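Local coordinates for protein p1 (Rice yellow mottle virus, PDB 6TY0) that suppresses RNA silencing in the host plant and, as a multitask zinc-finger protein, takes part in the spread of the virus, at residues K17-V21 against G22-A26. Residues are numbered along the deposited sequence; the frame is centred on the assembly and turned at random.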
# COMPACT_ATOMS: atom_id res chain seq x y z
N LYS A 17 20.31 3.05 25.63
CA LYS A 17 19.16 2.33 26.14
C LYS A 17 18.78 1.16 25.22
O LYS A 17 18.41 0.08 25.69
CB LYS A 17 17.98 3.26 26.33
CG LYS A 17 16.92 2.68 27.23
CD LYS A 17 15.82 3.69 27.50
CE LYS A 17 16.21 4.74 28.55
NZ LYS A 17 15.66 4.39 29.90
N ALA A 18 18.90 1.37 23.90
CA ALA A 18 18.54 0.32 22.95
C ALA A 18 19.53 -0.84 23.05
O ALA A 18 19.12 -2.00 23.09
CB ALA A 18 18.51 0.85 21.53
N ASN A 19 20.81 -0.53 23.08
CA ASN A 19 21.79 -1.58 23.33
C ASN A 19 21.58 -2.30 24.67
O ASN A 19 21.64 -3.52 24.72
CB ASN A 19 23.20 -1.08 23.15
CG ASN A 19 23.52 -0.86 21.68
OD1 ASN A 19 22.65 -0.45 20.92
ND2 ASN A 19 24.74 -1.16 21.28
N ALA A 20 21.23 -1.56 25.72
CA ALA A 20 20.95 -2.16 27.04
C ALA A 20 20.00 -3.32 26.94
O ALA A 20 20.26 -4.37 27.52
CB ALA A 20 20.39 -1.13 28.03
N VAL A 21 18.90 -3.16 26.22
CA VAL A 21 17.94 -4.24 26.09
C VAL A 21 18.23 -5.15 24.91
O VAL A 21 17.51 -6.12 24.72
CB VAL A 21 16.47 -3.74 26.05
CG1 VAL A 21 16.08 -3.14 27.39
CG2 VAL A 21 16.21 -2.75 24.90
N GLY A 22 19.28 -4.85 24.14
CA GLY A 22 19.63 -5.61 22.91
C GLY A 22 18.73 -5.45 21.68
O GLY A 22 18.70 -6.35 20.83
N TYR A 23 18.01 -4.32 21.54
CA TYR A 23 17.09 -4.09 20.36
C TYR A 23 17.60 -2.95 19.53
O TYR A 23 17.30 -1.79 19.79
CB TYR A 23 15.69 -3.80 20.84
CG TYR A 23 14.62 -4.03 19.83
CD1 TYR A 23 14.02 -5.26 19.75
CD2 TYR A 23 14.19 -3.02 18.96
CE1 TYR A 23 13.04 -5.52 18.84
CE2 TYR A 23 13.18 -3.26 18.04
CZ TYR A 23 12.61 -4.51 17.98
OH TYR A 23 11.61 -4.85 17.10
N THR A 24 18.44 -3.31 18.55
CA THR A 24 19.30 -2.37 17.87
C THR A 24 18.71 -1.79 16.55
O THR A 24 19.30 -0.87 15.97
CB THR A 24 20.64 -3.06 17.52
OG1 THR A 24 20.41 -4.17 16.62
CG2 THR A 24 21.30 -3.58 18.79
N HIS A 25 17.61 -2.36 16.06
CA HIS A 25 17.04 -1.87 14.81
C HIS A 25 15.70 -2.47 14.55
O HIS A 25 15.37 -3.55 15.09
CB HIS A 25 17.97 -2.16 13.61
CG HIS A 25 17.99 -3.60 13.20
ND1 HIS A 25 18.83 -4.53 13.78
CD2 HIS A 25 17.29 -4.27 12.25
CE1 HIS A 25 18.65 -5.71 13.21
NE2 HIS A 25 17.72 -5.58 12.28
N ALA A 26 14.91 -1.79 13.71
CA ALA A 26 13.66 -2.34 13.18
C ALA A 26 13.72 -2.34 11.67
O ALA A 26 14.19 -1.40 11.06
CB ALA A 26 12.47 -1.52 13.65
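Tyr23 bonds back to Ala18, and Gly22 to Asn19, through backbone N-H groups that close the last turn of helix 15-21 with a Schellman motif. The outer bond of the pair runs from Tyr23 N to Ala18 O over 3.0 Å, with an N-H...O angle of 151°. Shorter but more bent is the inner bond, Gly22 N to Asn19 O at 2.8 Å; its donor sits above the carbonyl plane, 64° out of it, rather than on a lone pair. Gly22 makes the reversal with a positive phi of 72°, a left-handed backbone conformation that a glycine adopts readily.

Packing is closest on the inner side, where the buried methyl of Ala18 meets the returning chain: its CB lies 3.4 Å from Tyr23 O. Beside it Val21 lays one branch over the bend. With CG1 anti to the carbonyl carbon (chi1 -67°), CG2 falls between the backbone N and C, and from there it reaches Tyr23 CB at 4.2 Å. Ala18, Val21 and Tyr23 all also touch Phe50 of strand 45-51, which ties the turn to the sheet, while the tyrosine ring also stacks edge-to-face with Tyr79, just before strand 80-81.

The other flank is looser and lies at the surface. There the side chains of Asn19 and Thr24 cross at about a right angle, and the methyl CG2 of the threonine merely grazes the end of the asparagine.

Far from the zinc-binding cysteines of this N-terminal part, the contact is a C-terminal helix cap of the Schellman type. Its chemistry implies that the N-H groups of Tyr23 and Gly22 are spent on carbonyls of the last turn, while the apolar contacts on one side are consistent with a fixed direction for the chain as it leaves toward strand 26-32.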